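Local atomic coordinates of N-acetyltransferase family protein (Bacillus anthracis, PDB entry 3LNB), a protein that catalyses the acetyl-coenzyme A-dependent N-acetylation of arylamines and inactivates the antibiotic sulfamethoxazole. Residues Lys37-Arg42 against Asn103-Tyr108; Ile50-Leu55 against Ile141-Asn146. The protein carries 1 engineered substitution. All blocks are in the same frame, centred on the assembly; numbering follows the deposited sequence.

Interaction 1 (Lys37-Arg42 against Asn103-Tyr108); sequences KEFFKR and NSLLYY
A first torsion near 180° (chi1 -163°) carries the Phe39 ring out from its helix as a long lever aimed at helix 99-112, where Leu105 answers with the same choice of first torsion (chi1 176°) and holds its branched end out to meet the ring. This is helix-helix packing in the helical N-terminal part of the arylamine N-acetyltransferase fold, joining the first modelled helix, 34-42, to the helix that opens with Cys99, the probable catalytic cysteine of a Cys-His-Asp triad. The two backbones stay well apart, the CA atoms of Phe39 and Leu106 lying 9.0 Å from each other, so the Phe39 side chain bridges more than half of the distance. Toward Leu105 the ring presents its edge: CE1 comes to 4.0 Å from Leu105 CG, close to the ring plane, and to 4.1 Å from the CD2 branch of the same leucine. At the next corner of the ring, Phe39 CZ sits 4.3 Å from Leu106 CD1, which approaches obliquely. CB of Leu106 does not point at helix 34-42, yet its CD1 branch curls back far enough to join in. No hydrogen bond crosses this buried, wholly apolar interface. Ile58 of helix 55-65 touches both Phe39 and Leu106, and Phe109 stacks on the Phe39 ring, so a third helix and the next turn of helix 99-112 complete the cluster. From that same helix Asn103 donates through ND2 to Asp153 OD1, which probably positions the acid of the triad, while its OD1 accepts from Ala154 N.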
loop_
_atom_site.group_PDB
_atom_site.type_symbol
_atom_site.label_atom_id
_atom_site.label_comp_id
_atom_site.label_asym_id
_atom_site.label_seq_id
_atom_site.Cartn_x
_atom_site.Cartn_y
_atom_site.Cartn_z
ATOM N N LYS A 37 -20.026 2.730 1.705
ATOM C CA LYS A 37 -20.711 1.703 2.475
ATOM C C LYS A 37 -19.893 0.419 2.502
ATOM O O LYS A 37 -19.691 -0.163 3.560
ATOM C CB LYS A 37 -22.091 1.422 1.877
ATOM C CG LYS A 37 -23.026 2.627 1.869
ATOM C CD LYS A 37 -24.366 2.257 1.240
ATOM C CE LYS A 37 -25.260 3.472 1.062
ATOM N NZ LYS A 37 -26.522 3.095 0.362
ATOM N N GLU A 38 -19.423 -0.017 1.333
ATOM C CA GLU A 38 -18.630 -1.241 1.253
ATOM C C GLU A 38 -17.286 -1.067 1.941
ATOM O O GLU A 38 -16.762 -2.000 2.556
ATOM C CB GLU A 38 -18.387 -1.642 -0.204
ATOM C CG GLU A 38 -19.624 -2.079 -0.980
ATOM C CD GLU A 38 -20.301 -3.305 -0.382
ATOM O OE1 GLU A 38 -19.597 -4.249 0.032
ATOM O OE2 GLU A 38 -21.547 -3.329 -0.339
ATOM N N PHE A 39 -16.722 0.129 1.823
ATOM C CA PHE A 39 -15.428 0.409 2.429
ATOM C C PHE A 39 -15.522 0.225 3.943
ATOM O O PHE A 39 -14.729 -0.506 4.533
ATOM C CB PHE A 39 -14.987 1.840 2.101
ATOM C CG PHE A 39 -13.528 2.089 2.331
ATOM C CD1 PHE A 39 -12.588 1.704 1.381
ATOM C CD2 PHE A 39 -13.087 2.684 3.508
ATOM C CE1 PHE A 39 -11.230 1.907 1.599
ATOM C CE2 PHE A 39 -11.734 2.892 3.736
ATOM C CZ PHE A 39 -10.801 2.503 2.783
ATOM N N PHE A 40 -16.501 0.894 4.556
ATOM C CA PHE A 40 -16.725 0.816 6.000
ATOM C C PHE A 40 -16.902 -0.627 6.473
ATOM O O PHE A 40 -16.350 -1.026 7.498
ATOM C CB PHE A 40 -17.971 1.625 6.383
ATOM C CG PHE A 40 -17.767 3.113 6.351
ATOM C CD1 PHE A 40 -18.662 3.932 5.671
ATOM C CD2 PHE A 40 -16.698 3.700 7.018
ATOM C CE1 PHE A 40 -18.498 5.311 5.653
ATOM C CE2 PHE A 40 -16.524 5.082 7.008
ATOM C CZ PHE A 40 -17.428 5.888 6.322
ATOM N N LYS A 41 -17.680 -1.398 5.719
ATOM C CA LYS A 41 -17.940 -2.797 6.051
ATOM C C LYS A 41 -16.659 -3.632 6.034
ATOM O O LYS A 41 -16.358 -4.350 6.992
ATOM C CB LYS A 41 -18.947 -3.387 5.060
ATOM C CG LYS A 41 -19.228 -4.871 5.261
ATOM C CD LYS A 41 -20.132 -5.427 4.166
ATOM C CE LYS A 41 -20.408 -6.916 4.374
ATOM N NZ LYS A 41 -21.281 -7.466 3.298
ATOM N N ARG A 42 -15.904 -3.534 4.945
ATOM C CA ARG A 42 -14.666 -4.294 4.810
ATOM C C ARG A 42 -13.664 -3.976 5.913
ATOM O O ARG A 42 -13.069 -4.881 6.494
ATOM C CB ARG A 42 -14.018 -4.011 3.454
ATOM C CG ARG A 42 -12.692 -4.732 3.201
ATOM C CD ARG A 42 -12.883 -6.205 2.844
ATOM N NE ARG A 42 -11.681 -6.754 2.216
ATOM C CZ ARG A 42 -10.865 -7.645 2.782
ATOM N NH1 ARG A 42 -9.798 -8.076 2.122
ATOM N NH2 ARG A 42 -11.119 -8.115 3.995
ATOM N N ASN A 103 -3.952 2.157 -2.906
ATOM C CA ASN A 103 -4.041 3.611 -2.866
ATOM C C ASN A 103 -5.038 4.221 -3.844
ATOM O O ASN A 103 -5.511 5.329 -3.625
ATOM C CB ASN A 103 -2.661 4.245 -3.048
ATOM C CG ASN A 103 -1.802 4.120 -1.797
ATOM O OD1 ASN A 103 -2.317 4.118 -0.676
ATOM N ND2 ASN A 103 -0.493 4.030 -1.980
ATOM N N SER A 104 -5.351 3.515 -4.924
ATOM C CA SER A 104 -6.340 4.029 -5.860
ATOM C C SER A 104 -7.698 3.935 -5.161
ATOM O O SER A 104 -8.510 4.855 -5.232
ATOM C CB SER A 104 -6.359 3.208 -7.153
ATOM O OG SER A 104 -5.313 3.595 -8.028
ATOM N N LEU A 105 -7.931 2.820 -4.477
ATOM C CA LEU A 105 -9.180 2.622 -3.750
ATOM C C LEU A 105 -9.324 3.673 -2.663
ATOM O O LEU A 105 -10.363 4.328 -2.551
ATOM C CB LEU A 105 -9.227 1.230 -3.118
ATOM C CG LEU A 105 -10.458 0.962 -2.243
ATOM C CD1 LEU A 105 -11.733 1.050 -3.083
ATOM C CD2 LEU A 105 -10.335 -0.404 -1.609
ATOM N N LEU A 106 -8.279 3.834 -1.859
ATOM C CA LEU A 106 -8.304 4.821 -0.788
ATOM C C LEU A 106 -8.537 6.212 -1.379
ATOM O O LEU A 106 -9.220 7.040 -0.778
ATOM C CB LEU A 106 -6.988 4.798 -0.003
ATOM C CG LEU A 106 -6.848 5.845 1.110
ATOM C CD1 LEU A 106 -8.002 5.709 2.094
ATOM C CD2 LEU A 106 -5.522 5.659 1.829
ATOM N N TYR A 107 -7.965 6.467 -2.551
ATOM C CA TYR A 107 -8.141 7.758 -3.205
ATOM C C TYR A 107 -9.633 7.999 -3.425
ATOM O O TYR A 107 -10.176 9.024 -3.007
ATOM C CB TYR A 107 -7.418 7.791 -4.558
ATOM C CG TYR A 107 -7.913 8.888 -5.481
ATOM C CD1 TYR A 107 -7.523 10.217 -5.299
ATOM C CD2 TYR A 107 -8.828 8.605 -6.495
ATOM C CE1 TYR A 107 -8.042 11.242 -6.102
ATOM C CE2 TYR A 107 -9.353 9.617 -7.305
ATOM C CZ TYR A 107 -8.960 10.934 -7.099
ATOM O OH TYR A 107 -9.529 11.932 -7.858
ATOM N N TYR A 108 -10.291 7.054 -4.087
ATOM C CA TYR A 108 -11.715 7.180 -4.354
ATOM C C TYR A 108 -12.492 7.376 -3.061
ATOM O O TYR A 108 -13.371 8.232 -2.987
ATOM C CB TYR A 108 -12.245 5.946 -5.094
ATOM C CG TYR A 108 -11.846 5.896 -6.551
ATOM C CD1 TYR A 108 -12.134 6.960 -7.404
ATOM C CD2 TYR A 108 -11.177 4.794 -7.079
ATOM C CE1 TYR A 108 -11.769 6.932 -8.754
ATOM C CE2 TYR A 108 -10.802 4.754 -8.430
ATOM C CZ TYR A 108 -11.105 5.826 -9.259
ATOM O OH TYR A 108 -10.760 5.797 -10.596
#

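Interaction 2 (Ile50-Leu55 against Ile141-Asn146). With FMT (formic acid), chain D.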
loop_
_atom_site.group_PDB
_atom_site.type_symbol
_atom_site.label_atom_id
_atom_site.label_comp_id
_atom_site.label_asym_id
_atom_site.label_seq_id
_atom_site.Cartn_x
_atom_site.Cartn_y
_atom_site.Cartn_z
ATOM N N ILE A 50 -15.974 11.103 7.925
ATOM C CA ILE A 50 -14.545 10.940 8.116
ATOM C C ILE A 50 -13.829 12.273 8.031
ATOM O O ILE A 50 -13.898 12.953 7.007
ATOM C CB ILE A 50 -13.943 10.001 7.062
ATOM C CG1 ILE A 50 -14.558 8.608 7.204
ATOM C CG2 ILE A 50 -12.432 9.936 7.230
ATOM C CD1 ILE A 50 -14.371 8.002 8.579
ATOM N N THR A 51 -13.142 12.646 9.107
ATOM C CA THR A 51 -12.409 13.899 9.129
ATOM C C THR A 51 -10.914 13.602 9.147
ATOM O O THR A 51 -10.499 12.441 9.233
ATOM C CB THR A 51 -12.770 14.750 10.371
ATOM O OG1 THR A 51 -12.393 14.048 11.566
ATOM C CG2 THR A 51 -14.273 15.040 10.400
ATOM N N PHE A 52 -10.108 14.651 9.074
ATOM C CA PHE A 52 -8.663 14.493 9.072
ATOM C C PHE A 52 -8.165 13.605 10.212
ATOM O O PHE A 52 -7.349 12.700 10.002
ATOM C CB PHE A 52 -7.989 15.858 9.162
ATOM C CG PHE A 52 -6.490 15.789 9.154
ATOM C CD1 PHE A 52 -5.800 15.530 7.975
ATOM C CD2 PHE A 52 -5.769 15.967 10.326
ATOM C CE1 PHE A 52 -4.410 15.449 7.968
ATOM C CE2 PHE A 52 -4.377 15.888 10.333
ATOM C CZ PHE A 52 -3.698 15.629 9.154
ATOM N N ASN A 53 -8.659 13.860 11.418
ATOM C CA ASN A 53 -8.236 13.084 12.570
ATOM C C ASN A 53 -8.614 11.615 12.478
ATOM O O ASN A 53 -8.097 10.809 13.235
ATOM C CB ASN A 53 -8.790 13.688 13.871
ATOM C CG ASN A 53 -8.165 15.041 14.205
ATOM O OD1 ASN A 53 -7.125 15.417 13.653
ATOM N ND2 ASN A 53 -8.789 15.770 15.124
ATOM N N ASP A 54 -9.498 11.265 11.548
ATOM C CA ASP A 54 -9.931 9.875 11.381
ATOM C C ASP A 54 -9.078 9.076 10.398
ATOM O O ASP A 54 -9.303 7.871 10.207
ATOM C CB ASP A 54 -11.386 9.824 10.905
ATOM C CG ASP A 54 -12.357 10.373 11.928
ATOM O OD1 ASP A 54 -12.365 9.851 13.060
ATOM O OD2 ASP A 54 -13.112 11.318 11.599
ATOM N N LEU A 55 -8.110 9.742 9.775
ATOM C CA LEU A 55 -7.254 9.090 8.790
ATOM C C LEU A 55 -6.365 7.993 9.372
ATOM O O LEU A 55 -6.074 7.002 8.700
ATOM C CB LEU A 55 -6.399 10.134 8.062
ATOM C CG LEU A 55 -7.190 11.105 7.178
ATOM C CD1 LEU A 55 -6.279 12.188 6.618
ATOM C CD2 LEU A 55 -7.861 10.335 6.060
ATOM N N ILE A 141 -0.895 8.843 -2.415
ATOM C CA ILE A 141 -1.855 9.936 -2.354
ATOM C C ILE A 141 -1.277 11.167 -1.673
ATOM O O ILE A 141 -0.582 11.060 -0.665
ATOM C CB ILE A 141 -3.119 9.520 -1.553
ATOM C CG1 ILE A 141 -3.876 8.416 -2.293
ATOM C CG2 ILE A 141 -4.015 10.726 -1.321
ATOM C CD1 ILE A 141 -4.940 7.744 -1.443
ATOM N N ILE A 142 -1.562 12.338 -2.232
ATOM C CA ILE A 142 -1.121 13.587 -1.630
ATOM C C ILE A 142 -2.406 14.281 -1.178
ATOM O O ILE A 142 -3.323 14.478 -1.971
ATOM C CB ILE A 142 -0.365 14.485 -2.636
ATOM C CG1 ILE A 142 0.886 13.761 -3.143
ATOM C CG2 ILE A 142 0.009 15.807 -1.979
ATOM C CD1 ILE A 142 1.851 13.346 -2.047
ATOM N N LEU A 143 -2.468 14.622 0.103
ATOM C CA LEU A 143 -3.638 15.272 0.684
ATOM C C LEU A 143 -3.328 16.695 1.119
ATOM O O LEU A 143 -2.302 16.945 1.756
ATOM C CB LEU A 143 -4.132 14.492 1.915
ATOM C CG LEU A 143 -5.135 15.248 2.806
ATOM C CD1 LEU A 143 -6.513 15.199 2.171
ATOM C CD2 LEU A 143 -5.184 14.642 4.199
ATOM N N HIS A 144 -4.217 17.621 0.772
ATOM C CA HIS A 144 -4.048 19.010 1.170
ATOM C C HIS A 144 -5.087 19.287 2.244
ATOM O O HIS A 144 -6.287 19.165 2.002
ATOM C CB HIS A 144 -4.271 19.968 -0.001
ATOM C CG HIS A 144 -3.826 21.366 0.288
ATOM N ND1 HIS A 144 -2.496 21.710 0.406
ATOM C CD2 HIS A 144 -4.530 22.492 0.554
ATOM C CE1 HIS A 144 -2.399 22.986 0.735
ATOM N NE2 HIS A 144 -3.619 23.483 0.832
ATOM N N HIS A 145 -4.621 19.666 3.430
ATOM C CA HIS A 145 -5.521 19.933 4.540
ATOM C C HIS A 145 -5.044 21.098 5.399
ATOM O O HIS A 145 -3.932 21.078 5.925
ATOM C CB HIS A 145 -5.652 18.677 5.410
ATOM C CG HIS A 145 -6.475 18.881 6.643
ATOM N ND1 HIS A 145 -7.836 19.083 6.603
ATOM C CD2 HIS A 145 -6.120 18.961 7.947
ATOM C CE1 HIS A 145 -8.287 19.282 7.829
ATOM N NE2 HIS A 145 -7.265 19.215 8.663
ATOM N N ASN A 146 -5.895 22.112 5.540
ATOM C CA ASN A 146 -5.562 23.282 6.346
ATOM C C ASN A 146 -4.217 23.880 5.963
ATOM O O ASN A 146 -3.346 24.064 6.822
ATOM C CB ASN A 146 -5.524 22.916 7.829
ATOM C CG ASN A 146 -6.891 22.631 8.394
ATOM O OD1 ASN A 146 -7.031 22.345 9.588
ATOM N ND2 ASN A 146 -7.917 22.711 7.547
HETATM C C FMT D . -17.873 11.849 4.537
HETATM O O1 FMT D . -18.576 10.934 4.153
HETATM O O2 FMT D . -16.946 11.638 5.487
#
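The end of a beta hairpin meets the loop that leads into helix 55-65: strand 131-145, which turns back into strand 148-152 of the large antiparallel sheet of the arylamine N-acetyltransferase fold, sets His145 against Phe52 and Leu143 against both Phe52 and Leu55. The two rings form an offset stack, their planes only 7° from parallel and their centroids 4.3 Å apart. Contact is closest where Phe52 CG lies 3.4 Å from His145 CD2, and the slip is such that the CB of the phenylalanine also sits over the imidazole, making a CH-pi contact at 3.7 Å from CB to the His145 ring centroid. The Phe52 side chain is extended away from its own backbone N (chi1 -179°), which stretches it out from the loop and lays the ring along the histidine. Two residues back on the strand, Leu143 faces the same way; its CD2 methyl approaches the edge of the Phe52 ring, 3.9 Å from CD1, and meets Leu55 CD1 tip to tip at 3.6 Å. One methyl thus fills the angle between the phenyl edge and the first turn of the helix. On the hairpin partner strand, Tyr150 brings its ring against Phe52 with the two ring planes well inclined to each other. The loop is braced by Asp54, whose OD2 takes two bonds: it receives the backbone N-H of Thr51 on its anti lone pair, 2.8 Å from Thr51 N, whereas Thr51 OG1 donates from above the carboxylate plane. At the start of the segment a formic acid molecule, probably from the crystallisation liquor, receives a nearly straight hydrogen bond (173°) from Ile50 N to its O2, 2.7 Å long.

Neither contact has a hydrogen bond between its segments, but they differ in depth, in chemistry and in the elements they join. Interaction 1 is fully buried and wholly apolar, helix against helix, and relies on a phenyl ring packed against two leucines. Interaction 2 lies farther from the centre of the chain and is only partly buried; a loop meets a strand end there, with a mixed phenyl-imidazole stack on its more accessible side and leucine packing on its buried side. The centres are about 15 Å apart, yet the two are continuous: Ile141 CD1 packs 3.7 Å from Leu106 CG, which ties the strand to helix 99-112, and Ile50 reaches Phe40 of helix 34-42.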